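Local coordinates for protein putative phosphosugar isomerases (PDB 3FKJ) that is a putative phosphosugar isomerase of the SIS family, probably binding carbohydrate derivatives and perhaps isomerising a sugar phosphate, at residues 202-205 with 206-210; 257-260 with 261-264; 324-327 with 328-332; 333-336 with 337-340. All blocks are in the same frame, centred on the assembly; numbering follows the deposited sequence.

Contact 1 (202-205 with 206-210); sequences QRFA and AEWKD
R203 leaves the helix with CG anti to its own backbone nitrogen (chi1 176°) and then bends at chi2 and chi3, which turns its guanidinium along the helix to meet E207 one turn later. E207 takes a different staggered position, CG anti to the carbonyl carbon, and reaches back in an extended chain. The grip is side-on: NE of R203 lies 3.0 Å from OE1 of E207, and NH1 of R203 reaches the same OE1 at 3.2 Å. OE1 lies in the guanidinium plane, while NE and NH1 both come from the same face of the carboxylate, well out of its plane. NH2 of R203 turns elsewhere, to D200 and Q292, so the group is held on several sides.

On the neighbouring flank F204 and W208 lean together obliquely, their planes 33° apart. CE1 of F204 sits over one face of the indole, 3.4 Å from CD2 of W208, while CB of W208 covers a face of the phenyl ring as a CH-pi contact. These large rings suit the buried flank of helix 198-208, where they meet I265 of strand 263-268; the charged pair suits its more exposed side. Near the end of the helix the backbone bonds are weaker: N of W208 to O of F204, at 2.8 Å, is a weak bond, its N-H angle only 129°.

With two donors on one oxygen, negative charge on E207 is probably drawn toward OE1, which should hold the carboxylate in its anionic form.

Contact 2 (257-260 with 261-264); sequences ITEP and GTPF
A type II beta turn from E259 to T262 brings the chain into strand 263-268 of the four-stranded parallel sheet. Its closing bond runs from N of T262 to O of E259, 3.1 Å long and nearly straight at 166°. A second bond lies beside it: OG1 of T262 accepts from N of E259 at 3.0 Å, because the threonine holds OG1 beside its own backbone nitrogen and anti to the carbonyl carbon, facing back across the turn. P260, whose ring fixes phi near -48°, fits the first corner, and G261, with phi 94°, fits the second, where a side chain would collide with the carbonyl oxygen of P260.

Beyond the turn, F264 crosses T258 at about a right angle, and its CZ comes 3.5 Å from OG1 of T258. That hydroxyl has its polar partners in Y250 and the carbonyl of F255, while CG2 of I257 approaches the same CZ at 4.3 Å. O of T258 also accepts from Y341 of the second subunit.

The T262 hydroxyl oxygen thus stands in for a backbone carbonyl as acceptor for N of E259: with both N-H groups bonded, the turn is tied at two points just before the apolar core begins.

Contact 3 (324-327 with 328-332); sequences YNLA and LATAR
OG1 of T330 lies 2.8 Å from O of L326 and donates to it, from above the carbonyl plane, while N of T330 bonds to that same oxygen at 2.9 Å from almost straight ahead. One carbonyl is therefore held by two donors of a single residue. The torsion responsible is chi1 of -43°, which sets OG1 beside the backbone nitrogen and turns it back toward the preceding turn; a threonine can thus satisfy its hydroxyl on an exposed flank without solvent.

Around this pair run the regular bonds of the turn, among them N of L328 to O of Y324 at 2.9 Å and N of A331 to O of A327 at 3.1 Å. The methyls of A327 and A331 are small enough for helix 198-208 to come close, with A205 touching both. Y324 meets F204 edge-to-face, and its hydroxyl is hydrogen-bonded to D200. L328 and A329 pack on Q238 of helix 223-238. R332 ends the run by bonding to O of K209 and to Q238.

Alanines at a close helix-helix contact and a threonine hydroxyl bonded to the i-4 carbonyl are familiar helix features; here the helix packs beside the parallel sheet of an alpha/beta fold, consistent with the SIS family.

Contact 4 (333-336 with 337-340); sequences NHPL and TTRR
A type I beta turn from P335 to T338 follows the Schellman motif in which N333, at positive phi, ends helix 313-331. The carbonyls of the turn are well supplied with donors. O of P335 takes two, both from T338: the backbone N at 3.0 Å, from well above the carbonyl plane, and OG1 at 2.7 Å, closer to that plane. T338 manages this because its OG1 stands beside its own backbone nitrogen, chi1 -54°, so that both groups face back over the turn.

The next carbonyl, O of L336, is met by NH1 of R339 at 2.6 Å, within the guanidinium plane. The same NH1 also donates to O of T338, at 2.9 Å and an angle of 166°, from above that carbonyl plane. One nitrogen thus bridges two carbonyls, while NH2 of R339 forms a salt bridge with E236. An arginine suits the spot, being long enough to curl back and rich enough in N-H groups for all three acceptors; the salt bridge with E236 fixes the far end of the guanidinium.

H334 crosses T338 at about a right angle, its NE2 lying 3.4 Å from CB of T338. Its ring also meets W239 edge-to-face, and its backbone O accepts from Q238. The proline keeps the first position of the turn rigid, and L336 packs its side chain against helices 223-238 and 313-331. R340, beyond the turn, pairs with E259 of the second subunit.

A water in the plane of the imidazole completes the network, 2.7 Å from NE2 of H334 and donating to O of T338 at 2.6 Å.

Overall arrangement
From the N terminus the contacts follow in series, none nested within or crossing another, and each links neighbouring residues of one continuous run. Contact 1 comes at the end of helix 198-208, contact 2 closes the turn leading into strand 263-268, contact 3 is the last part of helix 313-331, and contact 4 is the turn after it. Folding brings contact 1 against both contact 2, where W208 packs on P263 and F264, and contact 3, their centres about 8 Å apart. Contact 4 continues from contact 3 with L336 tucked onto A329. Contacts 2 and 4, about 26 Å apart between centres, both touch the second subunit.

Contact 1 (202-205 with 206-210)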
ATOM      1  N   GLN A 202     -27.230   9.355   9.320  1.00 37.24           N
ATOM      2  CA  GLN A 202     -28.443   8.630   9.732  1.00 37.06           C
ATOM      3  C   GLN A 202     -29.089   7.855   8.597  1.00 35.64           C
ATOM      4  O   GLN A 202     -29.565   6.742   8.763  1.00 33.51           O
ATOM      5  CB  GLN A 202     -29.488   9.606  10.300  1.00 37.44           C
ATOM      6  CG  GLN A 202     -29.190  10.105  11.690  1.00 40.36           C
ATOM      7  CD  GLN A 202     -28.701   8.987  12.582  1.00 44.97           C
ATOM      8  OE1 GLN A 202     -29.340   7.944  12.676  1.00 51.05           O
ATOM      9  NE2 GLN A 202     -27.535   9.175  13.200  1.00 37.80           N
ATOM     10  N   ARG A 203     -29.125   8.495   7.447  1.00 36.90           N
ATOM     11  CA  ARG A 203     -29.787   7.977   6.272  1.00 38.16           C
ATOM     12  C   ARG A 203     -28.918   6.816   5.692  1.00 38.41           C
ATOM     13  O   ARG A 203     -29.427   5.749   5.279  1.00 38.77           O
ATOM     14  CB  ARG A 203     -30.006   9.200   5.362  1.00 39.37           C
ATOM     15  CG  ARG A 203     -30.605   8.986   4.010  1.00 45.18           C
ATOM     16  CD  ARG A 203     -29.563   9.235   2.899  1.00 50.04           C
ATOM     17  NE  ARG A 203     -28.988   7.979   2.428  1.00 48.04           N
ATOM     18  CZ  ARG A 203     -27.692   7.651   2.389  1.00 44.44           C
ATOM     19  NH1 ARG A 203     -27.378   6.438   1.945  1.00 46.68           N
ATOM     20  NH2 ARG A 203     -26.708   8.498   2.752  1.00 41.32           N
ATOM     21  N   PHE A 204     -27.601   7.018   5.735  1.00 36.82           N
ATOM     22  CA  PHE A 204     -26.602   5.996   5.435  1.00 34.39           C
ATOM     23  C   PHE A 204     -26.745   4.730   6.305  1.00 33.58           C
ATOM     24  O   PHE A 204     -26.855   3.596   5.774  1.00 32.97           O
ATOM     25  CB  PHE A 204     -25.210   6.609   5.606  1.00 34.12           C
ATOM     26  CG  PHE A 204     -24.090   5.611   5.586  1.00 33.01           C
ATOM     27  CD1 PHE A 204     -23.572   5.150   4.390  1.00 32.89           C
ATOM     28  CD2 PHE A 204     -23.545   5.136   6.765  1.00 31.88           C
ATOM     29  CE1 PHE A 204     -22.560   4.255   4.369  1.00 31.72           C
ATOM     30  CE2 PHE A 204     -22.495   4.228   6.742  1.00 33.68           C
ATOM     31  CZ  PHE A 204     -22.003   3.791   5.557  1.00 31.44           C
ATOM     32  N   ALA A 205     -26.723   4.924   7.624  1.00 32.19           N
ATOM     33  CA  ALA A 205     -26.907   3.830   8.589  1.00 31.49           C
ATOM     34  C   ALA A 205     -28.158   3.007   8.271  1.00 31.62           C
ATOM     35  O   ALA A 205     -28.072   1.791   8.121  1.00 30.40           O
ATOM     36  CB  ALA A 205     -26.982   4.380   9.982  1.00 31.55           C
ATOM     37  N   ALA A 206     -29.312   3.673   8.121  1.00 32.27           N
ATOM     38  CA  ALA A 206     -30.572   2.973   7.824  1.00 31.38           C
ATOM     39  C   ALA A 206     -30.501   2.205   6.490  1.00 31.92           C
ATOM     40  O   ALA A 206     -31.001   1.085   6.383  1.00 30.99           O
ATOM     41  CB  ALA A 206     -31.766   3.920   7.836  1.00 28.59           C
ATOM     42  N   GLU A 207     -29.861   2.788   5.481  1.00 33.26           N
ATOM     43  CA  GLU A 207     -29.839   2.163   4.151  1.00 34.10           C
ATOM     44  C   GLU A 207     -28.727   1.138   3.924  1.00 33.31           C
ATOM     45  O   GLU A 207     -28.844   0.302   3.019  1.00 30.39           O
ATOM     46  CB  GLU A 207     -29.828   3.232   3.064  1.00 35.64           C
ATOM     47  CG  GLU A 207     -31.215   3.845   2.898  1.00 45.41           C
ATOM     48  CD  GLU A 207     -31.199   5.244   2.319  1.00 54.33           C
ATOM     49  OE1 GLU A 207     -30.383   5.484   1.404  1.00 52.90           O
ATOM     50  OE2 GLU A 207     -32.024   6.088   2.764  1.00 57.68           O
ATOM     51  N   TRP A 208     -27.688   1.166   4.759  1.00 32.47           N
ATOM     52  CA  TRP A 208     -26.485   0.316   4.562  1.00 31.74           C
ATOM     53  C   TRP A 208     -26.325  -0.765   5.615  1.00 32.10           C
ATOM     54  O   TRP A 208     -25.444  -1.602   5.511  1.00 31.10           O
ATOM     55  CB  TRP A 208     -25.228   1.185   4.545  1.00 32.13           C
ATOM     56  CG  TRP A 208     -25.061   2.002   3.287  1.00 29.37           C
ATOM     57  CD1 TRP A 208     -25.903   2.976   2.801  1.00 30.55           C
ATOM     58  CD2 TRP A 208     -23.968   1.932   2.373  1.00 33.46           C
ATOM     59  NE1 TRP A 208     -25.389   3.520   1.652  1.00 29.95           N
ATOM     60  CE2 TRP A 208     -24.204   2.899   1.360  1.00 33.91           C
ATOM     61  CE3 TRP A 208     -22.796   1.167   2.316  1.00 30.04           C
ATOM     62  CZ2 TRP A 208     -23.321   3.086   0.284  1.00 34.70           C
ATOM     63  CZ3 TRP A 208     -21.915   1.369   1.240  1.00 30.54           C
ATOM     64  CH2 TRP A 208     -22.179   2.317   0.255  1.00 32.07           C
ATOM     65  N   LYS A 209     -27.210  -0.779   6.604  1.00 33.52           N
ATOM     66  CA  LYS A 209     -27.120  -1.697   7.730  1.00 33.38           C
ATOM     67  C   LYS A 209     -27.102  -3.175   7.385  1.00 35.12           C
ATOM     68  O   LYS A 209     -26.588  -3.971   8.177  1.00 34.28           O
ATOM     69  CB  LYS A 209     -28.268  -1.436   8.719  1.00 33.96           C
ATOM     70  CG  LYS A 209     -29.671  -1.460   8.128  1.00 33.86           C
ATOM     71  CD  LYS A 209     -30.676  -1.538   9.248  1.00 36.15           C
ATOM     72  CE  LYS A 209     -32.097  -1.449   8.740  1.00 35.69           C
ATOM     73  NZ  LYS A 209     -32.944  -2.055   9.765  1.00 38.45           N
ATOM     74  N   ASP A 210     -27.650  -3.548   6.222  1.00 35.58           N
ATOM     75  CA  ASP A 210     -27.693  -4.954   5.818  1.00 35.94           C
ATOM     76  C   ASP A 210     -26.636  -5.390   4.796  1.00 35.41           C
ATOM     77  O   ASP A 210     -26.618  -6.540   4.406  1.00 36.79           O
ATOM     78  CB  ASP A 210     -29.095  -5.308   5.319  1.00 37.04           C
ATOM     79  CG  ASP A 210     -30.165  -5.048   6.369  1.00 37.66           C
ATOM     80  OD1 ASP A 210     -29.948  -5.426   7.539  1.00 34.96           O
ATOM     81  OD2 ASP A 210     -31.199  -4.444   6.043  1.00 40.83           O
TER

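Contact 2 (257-260 with 261-264)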
ATOM      1  N   ILE A 257     -16.136  -6.048 -10.647  1.00 30.88           N
ATOM      2  CA  ILE A 257     -17.062  -6.520  -9.606  1.00 32.17           C
ATOM      3  C   ILE A 257     -18.403  -5.751  -9.586  1.00 32.39           C
ATOM      4  O   ILE A 257     -19.414  -6.238  -9.073  1.00 35.16           O
ATOM      5  CB  ILE A 257     -16.396  -6.431  -8.193  1.00 33.32           C
ATOM      6  CG1 ILE A 257     -17.022  -7.453  -7.206  1.00 34.29           C
ATOM      7  CG2 ILE A 257     -16.446  -4.963  -7.660  1.00 24.25           C
ATOM      8  CD1 ILE A 257     -16.961  -8.978  -7.668  1.00 29.28           C
ATOM      9  N   THR A 258     -18.392  -4.531 -10.115  1.00 29.94           N
ATOM     10  CA  THR A 258     -19.513  -3.613 -10.034  1.00 29.14           C
ATOM     11  C   THR A 258     -20.728  -4.107 -10.776  1.00 31.31           C
ATOM     12  O   THR A 258     -20.682  -4.427 -11.970  1.00 33.23           O
ATOM     13  CB  THR A 258     -19.144  -2.250 -10.664  1.00 29.67           C
ATOM     14  OG1 THR A 258     -17.855  -1.816 -10.167  1.00 28.10           O
ATOM     15  CG2 THR A 258     -20.222  -1.201 -10.376  1.00 24.67           C
ATOM     16  N   GLU A 259     -21.844  -4.120 -10.070  1.00 33.25           N
ATOM     17  CA  GLU A 259     -23.152  -4.382 -10.681  1.00 32.35           C
ATOM     18  C   GLU A 259     -24.150  -3.561  -9.879  1.00 32.20           C
ATOM     19  O   GLU A 259     -23.757  -2.940  -8.884  1.00 31.93           O
ATOM     20  CB  GLU A 259     -23.459  -5.881 -10.671  1.00 31.01           C
ATOM     21  CG  GLU A 259     -23.551  -6.530  -9.284  1.00 33.43           C
ATOM     22  CD  GLU A 259     -23.797  -8.024  -9.386  1.00 41.48           C
ATOM     23  OE1 GLU A 259     -22.837  -8.744  -9.735  1.00 41.84           O
ATOM     24  OE2 GLU A 259     -24.948  -8.478  -9.133  1.00 42.56           O
ATOM     25  N   PRO A 260     -25.419  -3.496 -10.323  1.00 32.77           N
ATOM     26  CA  PRO A 260     -26.383  -2.720  -9.557  1.00 32.38           C
ATOM     27  C   PRO A 260     -26.344  -3.042  -8.068  1.00 32.35           C
ATOM     28  O   PRO A 260     -26.500  -4.189  -7.681  1.00 35.34           O
ATOM     29  CB  PRO A 260     -27.727  -3.101 -10.196  1.00 34.71           C
ATOM     30  CG  PRO A 260     -27.381  -3.433 -11.605  1.00 34.16           C
ATOM     31  CD  PRO A 260     -26.014  -4.063 -11.547  1.00 33.36           C
ATOM     32  N   GLY A 261     -26.081  -2.047  -7.233  1.00 31.75           N
ATOM     33  CA  GLY A 261     -26.161  -2.237  -5.798  1.00 30.50           C
ATOM     34  C   GLY A 261     -24.863  -2.590  -5.092  1.00 31.55           C
ATOM     35  O   GLY A 261     -24.858  -2.717  -3.873  1.00 32.36           O
ATOM     36  N   THR A 262     -23.764  -2.746  -5.838  1.00 33.11           N
ATOM     37  CA  THR A 262     -22.474  -3.032  -5.239  1.00 32.72           C
ATOM     38  C   THR A 262     -22.075  -1.832  -4.413  1.00 32.28           C
ATOM     39  O   THR A 262     -22.053  -0.730  -4.931  1.00 31.12           O
ATOM     40  CB  THR A 262     -21.387  -3.286  -6.278  1.00 33.66           C
ATOM     41  OG1 THR A 262     -21.792  -4.370  -7.113  1.00 34.72           O
ATOM     42  CG2 THR A 262     -20.052  -3.619  -5.573  1.00 29.64           C
ATOM     43  N   PRO A 263     -21.839  -2.026  -3.106  1.00 32.94           N
ATOM     44  CA  PRO A 263     -21.597  -0.861  -2.235  1.00 32.99           C
ATOM     45  C   PRO A 263     -20.168  -0.315  -2.267  1.00 31.14           C
ATOM     46  O   PRO A 263     -19.220  -1.053  -2.072  1.00 32.41           O
ATOM     47  CB  PRO A 263     -21.969  -1.386  -0.836  1.00 30.21           C
ATOM     48  CG  PRO A 263     -22.688  -2.701  -1.082  1.00 31.08           C
ATOM     49  CD  PRO A 263     -21.954  -3.249  -2.296  1.00 34.45           C
ATOM     50  N   PHE A 264     -20.052   0.973  -2.554  1.00 32.93           N
ATOM     51  CA  PHE A 264     -18.799   1.718  -2.518  1.00 33.12           C
ATOM     52  C   PHE A 264     -18.973   2.964  -1.647  1.00 31.27           C
ATOM     53  O   PHE A 264     -19.924   3.717  -1.815  1.00 29.74           O
ATOM     54  CB  PHE A 264     -18.419   2.208  -3.921  1.00 33.43           C
ATOM     55  CG  PHE A 264     -18.201   1.113  -4.919  1.00 33.24           C
ATOM     56  CD1 PHE A 264     -16.941   0.561  -5.092  1.00 37.65           C
ATOM     57  CD2 PHE A 264     -19.243   0.662  -5.718  1.00 33.57           C
ATOM     58  CE1 PHE A 264     -16.723  -0.451  -6.024  1.00 32.96           C
ATOM     59  CE2 PHE A 264     -19.036  -0.335  -6.652  1.00 31.89           C
ATOM     60  CZ  PHE A 264     -17.747  -0.912  -6.786  1.00 33.58           C
TER

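Contact 3 (324-327 with 328-332)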
ATOM      1  N   TYR A 324     -20.463   8.754  10.589  1.00 30.15           N
ATOM      2  CA  TYR A 324     -21.087   7.674   9.850  1.00 30.03           C
ATOM      3  C   TYR A 324     -20.923   6.346  10.579  1.00 28.92           C
ATOM      4  O   TYR A 324     -21.854   5.568  10.619  1.00 28.71           O
ATOM      5  CB  TYR A 324     -20.504   7.563   8.451  1.00 32.04           C
ATOM      6  CG  TYR A 324     -20.875   8.703   7.554  1.00 32.07           C
ATOM      7  CD1 TYR A 324     -20.131   9.871   7.553  1.00 30.46           C
ATOM      8  CD2 TYR A 324     -21.969   8.613   6.702  1.00 29.03           C
ATOM      9  CE1 TYR A 324     -20.468  10.935   6.737  1.00 30.50           C
ATOM     10  CE2 TYR A 324     -22.302   9.662   5.876  1.00 29.33           C
ATOM     11  CZ  TYR A 324     -21.548  10.829   5.894  1.00 28.96           C
ATOM     12  OH  TYR A 324     -21.869  11.902   5.066  1.00 33.53           O
ATOM     13  N   ASN A 325     -19.734   6.107  11.144  1.00 29.05           N
ATOM     14  CA  ASN A 325     -19.436   4.874  11.884  1.00 30.51           C
ATOM     15  C   ASN A 325     -20.303   4.616  13.103  1.00 31.08           C
ATOM     16  O   ASN A 325     -20.689   3.463  13.349  1.00 30.58           O
ATOM     17  CB  ASN A 325     -17.974   4.798  12.301  1.00 31.25           C
ATOM     18  CG  ASN A 325     -17.035   4.842  11.134  1.00 32.11           C
ATOM     19  OD1 ASN A 325     -17.444   4.648   9.998  1.00 33.92           O
ATOM     20  ND2 ASN A 325     -15.766   5.111  11.401  1.00 26.32           N
ATOM     21  N   LEU A 326     -20.589   5.665  13.876  1.00 32.23           N
ATOM     22  CA  LEU A 326     -21.512   5.549  15.008  1.00 33.05           C
ATOM     23  C   LEU A 326     -22.943   5.308  14.508  1.00 33.44           C
ATOM     24  O   LEU A 326     -23.650   4.425  14.998  1.00 35.45           O
ATOM     25  CB  LEU A 326     -21.461   6.810  15.883  1.00 33.12           C
ATOM     26  CG  LEU A 326     -22.009   6.740  17.311  1.00 34.00           C
ATOM     27  CD1 LEU A 326     -21.219   5.724  18.123  1.00 35.14           C
ATOM     28  CD2 LEU A 326     -21.960   8.104  17.949  1.00 30.01           C
ATOM     29  N   ALA A 327     -23.384   6.104  13.545  1.00 33.73           N
ATOM     30  CA  ALA A 327     -24.706   5.904  12.956  1.00 34.23           C
ATOM     31  C   ALA A 327     -24.904   4.464  12.438  1.00 33.83           C
ATOM     32  O   ALA A 327     -25.957   3.858  12.656  1.00 33.64           O
ATOM     33  CB  ALA A 327     -24.947   6.907  11.849  1.00 34.33           C
ATOM     34  N   LEU A 328     -23.889   3.908  11.766  1.00 33.67           N
ATOM     35  CA  LEU A 328     -23.987   2.554  11.208  1.00 30.90           C
ATOM     36  C   LEU A 328     -24.011   1.515  12.313  1.00 31.42           C
ATOM     37  O   LEU A 328     -24.895   0.632  12.333  1.00 28.93           O
ATOM     38  CB  LEU A 328     -22.847   2.274  10.260  1.00 32.05           C
ATOM     39  CG  LEU A 328     -22.879   0.955   9.523  1.00 31.08           C
ATOM     40  CD1 LEU A 328     -24.103   0.951   8.608  1.00 30.86           C
ATOM     41  CD2 LEU A 328     -21.573   0.773   8.752  1.00 29.91           C
ATOM     42  N   ALA A 329     -23.084   1.662  13.262  1.00 32.46           N
ATOM     43  CA  ALA A 329     -22.992   0.746  14.409  1.00 33.10           C
ATOM     44  C   ALA A 329     -24.305   0.689  15.198  1.00 33.42           C
ATOM     45  O   ALA A 329     -24.724  -0.374  15.621  1.00 34.09           O
ATOM     46  CB  ALA A 329     -21.800   1.119  15.323  1.00 29.93           C
ATOM     47  N   THR A 330     -24.957   1.827  15.386  1.00 34.87           N
ATOM     48  CA  THR A 330     -26.249   1.850  16.112  1.00 34.23           C
ATOM     49  C   THR A 330     -27.317   1.155  15.270  1.00 33.64           C
ATOM     50  O   THR A 330     -27.976   0.252  15.774  1.00 31.76           O
ATOM     51  CB  THR A 330     -26.662   3.282  16.494  1.00 35.35           C
ATOM     52  OG1 THR A 330     -25.507   3.969  16.993  1.00 35.85           O
ATOM     53  CG2 THR A 330     -27.755   3.290  17.584  1.00 26.72           C
ATOM     54  N   ALA A 331     -27.430   1.521  13.979  1.00 32.81           N
ATOM     55  CA  ALA A 331     -28.392   0.867  13.058  1.00 30.87           C
ATOM     56  C   ALA A 331     -28.199  -0.638  12.987  1.00 31.06           C
ATOM     57  O   ALA A 331     -29.172  -1.365  12.838  1.00 32.63           O
ATOM     58  CB  ALA A 331     -28.317   1.438  11.663  1.00 27.55           C
ATOM     59  N   ARG A 332     -26.952  -1.106  13.108  1.00 31.43           N
ATOM     60  CA  ARG A 332     -26.676  -2.533  13.023  1.00 32.25           C
ATOM     61  C   ARG A 332     -26.670  -3.252  14.360  1.00 31.80           C
ATOM     62  O   ARG A 332     -26.426  -4.434  14.393  1.00 31.65           O
ATOM     63  CB  ARG A 332     -25.348  -2.783  12.318  1.00 30.89           C
ATOM     64  CG  ARG A 332     -25.320  -2.250  10.896  1.00 32.67           C
ATOM     65  CD  ARG A 332     -23.986  -2.513  10.231  1.00 33.71           C
ATOM     66  NE  ARG A 332     -23.787  -3.922   9.871  1.00 34.45           N
ATOM     67  CZ  ARG A 332     -22.956  -4.776  10.476  1.00 33.28           C
ATOM     68  NH1 ARG A 332     -22.248  -4.426  11.537  1.00 32.88           N
ATOM     69  NH2 ARG A 332     -22.855  -6.014  10.030  1.00 31.35           N
TER

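Contact 4 (333-336 with 337-340)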
ATOM      1  N   ASN A 333     -26.908  -2.547  15.456  1.00 33.98           N
ATOM      2  CA  ASN A 333     -26.837  -3.152  16.783  1.00 34.89           C
ATOM      3  C   ASN A 333     -25.502  -3.854  17.039  1.00 35.41           C
ATOM      4  O   ASN A 333     -25.454  -4.947  17.626  1.00 34.43           O
ATOM      5  CB  ASN A 333     -28.010  -4.116  16.969  1.00 36.77           C
ATOM      6  CG  ASN A 333     -28.518  -4.149  18.373  1.00 41.29           C
ATOM      7  OD1 ASN A 333     -28.438  -3.154  19.103  1.00 54.46           O
ATOM      8  ND2 ASN A 333     -29.059  -5.300  18.777  1.00 44.49           N
ATOM      9  N   HIS A 334     -24.426  -3.201  16.582  1.00 34.69           N
ATOM     10  CA  HIS A 334     -23.078  -3.713  16.671  1.00 33.86           C
ATOM     11  C   HIS A 334     -22.160  -2.556  17.155  1.00 33.25           C
ATOM     12  O   HIS A 334     -21.680  -1.749  16.352  1.00 34.67           O
ATOM     13  CB  HIS A 334     -22.667  -4.262  15.304  1.00 34.02           C
ATOM     14  CG  HIS A 334     -21.341  -4.957  15.281  1.00 29.53           C
ATOM     15  ND1 HIS A 334     -21.179  -6.204  14.723  1.00 33.90           N
ATOM     16  CD2 HIS A 334     -20.109  -4.569  15.698  1.00 29.29           C
ATOM     17  CE1 HIS A 334     -19.906  -6.547  14.777  1.00 26.91           C
ATOM     18  NE2 HIS A 334     -19.236  -5.576  15.379  1.00 30.68           N
ATOM     19  N   PRO A 335     -22.006  -2.411  18.484  1.00 32.71           N
ATOM     20  CA  PRO A 335     -21.103  -1.350  18.973  1.00 33.70           C
ATOM     21  C   PRO A 335     -19.675  -1.428  18.382  1.00 32.64           C
ATOM     22  O   PRO A 335     -19.162  -2.500  18.067  1.00 29.39           O
ATOM     23  CB  PRO A 335     -21.099  -1.553  20.486  1.00 33.45           C
ATOM     24  CG  PRO A 335     -22.458  -2.231  20.770  1.00 33.02           C
ATOM     25  CD  PRO A 335     -22.706  -3.115  19.584  1.00 32.40           C
ATOM     26  N   LEU A 336     -19.057  -0.263  18.232  1.00 32.56           N
ATOM     27  CA  LEU A 336     -17.744  -0.175  17.597  1.00 33.82           C
ATOM     28  C   LEU A 336     -16.677  -0.892  18.454  1.00 33.89           C
ATOM     29  O   LEU A 336     -15.675  -1.365  17.943  1.00 33.64           O
ATOM     30  CB  LEU A 336     -17.397   1.286  17.311  1.00 34.40           C
ATOM     31  CG  LEU A 336     -18.158   1.909  16.143  1.00 36.30           C
ATOM     32  CD1 LEU A 336     -17.992   3.430  16.118  1.00 29.19           C
ATOM     33  CD2 LEU A 336     -17.729   1.274  14.777  1.00 28.39           C
ATOM     34  N   THR A 337     -16.966  -1.055  19.737  1.00 33.40           N
ATOM     35  CA  THR A 337     -16.073  -1.707  20.674  1.00 35.54           C
ATOM     36  C   THR A 337     -16.231  -3.244  20.673  1.00 34.41           C
ATOM     37  O   THR A 337     -15.505  -3.919  21.366  1.00 35.20           O
ATOM     38  CB  THR A 337     -16.327  -1.140  22.113  1.00 37.68           C
ATOM     39  OG1 THR A 337     -17.711  -1.246  22.411  1.00 35.79           O
ATOM     40  CG2 THR A 337     -15.930   0.379  22.232  1.00 34.02           C
ATOM     41  N   THR A 338     -17.155  -3.797  19.891  1.00 34.40           N
ATOM     42  CA  THR A 338     -17.282  -5.254  19.738  1.00 34.58           C
ATOM     43  C   THR A 338     -16.009  -5.909  19.191  1.00 34.46           C
ATOM     44  O   THR A 338     -15.565  -5.572  18.072  1.00 33.55           O
ATOM     45  CB  THR A 338     -18.405  -5.633  18.714  1.00 36.57           C
ATOM     46  OG1 THR A 338     -19.636  -5.010  19.064  1.00 33.89           O
ATOM     47  CG2 THR A 338     -18.593  -7.168  18.615  1.00 31.19           C
ATOM     48  N   ARG A 339     -15.478  -6.890  19.922  1.00 34.36           N
ATOM     49  CA  ARG A 339     -14.421  -7.799  19.409  1.00 34.83           C
ATOM     50  C   ARG A 339     -14.682  -9.267  19.768  1.00 35.39           C
ATOM     51  O   ARG A 339     -15.170  -9.574  20.853  1.00 34.97           O
ATOM     52  CB  ARG A 339     -13.041  -7.437  19.953  1.00 37.03           C
ATOM     53  CG  ARG A 339     -12.600  -6.026  19.734  1.00 36.67           C
ATOM     54  CD  ARG A 339     -12.326  -5.697  18.271  1.00 34.37           C
ATOM     55  NE  ARG A 339     -11.795  -4.335  18.167  1.00 34.22           N
ATOM     56  CZ  ARG A 339     -12.519  -3.211  18.236  1.00 32.64           C
ATOM     57  NH1 ARG A 339     -13.842  -3.228  18.327  1.00 34.07           N
ATOM     58  NH2 ARG A 339     -11.913  -2.049  18.167  1.00 35.78           N
ATOM     59  N   ARG A 340     -14.365 -10.196  18.870  1.00 34.45           N
ATOM     60  CA  ARG A 340     -14.317 -11.597  19.277  1.00 34.05           C
ATOM     61  C   ARG A 340     -12.883 -12.100  19.473  1.00 34.05           C
ATOM     62  O   ARG A 340     -12.661 -13.147  20.086  1.00 33.87           O
ATOM     63  CB  ARG A 340     -15.127 -12.496  18.332  1.00 33.74           C
ATOM     64  CG  ARG A 340     -14.696 -12.487  16.893  1.00 31.34           C
ATOM     65  CD  ARG A 340     -15.718 -13.147  16.032  1.00 29.80           C
ATOM     66  NE  ARG A 340     -15.680 -12.645  14.668  1.00 29.07           N
ATOM     67  CZ  ARG A 340     -16.517 -13.045  13.705  1.00 31.72           C
ATOM     68  NH1 ARG A 340     -17.439 -13.974  13.946  1.00 35.70           N
ATOM     69  NH2 ARG A 340     -16.463 -12.506  12.502  1.00 30.08           N
TER
HETATM   70  O   HOH W   1     -16.557  -5.860  15.637  1.00 23.94           O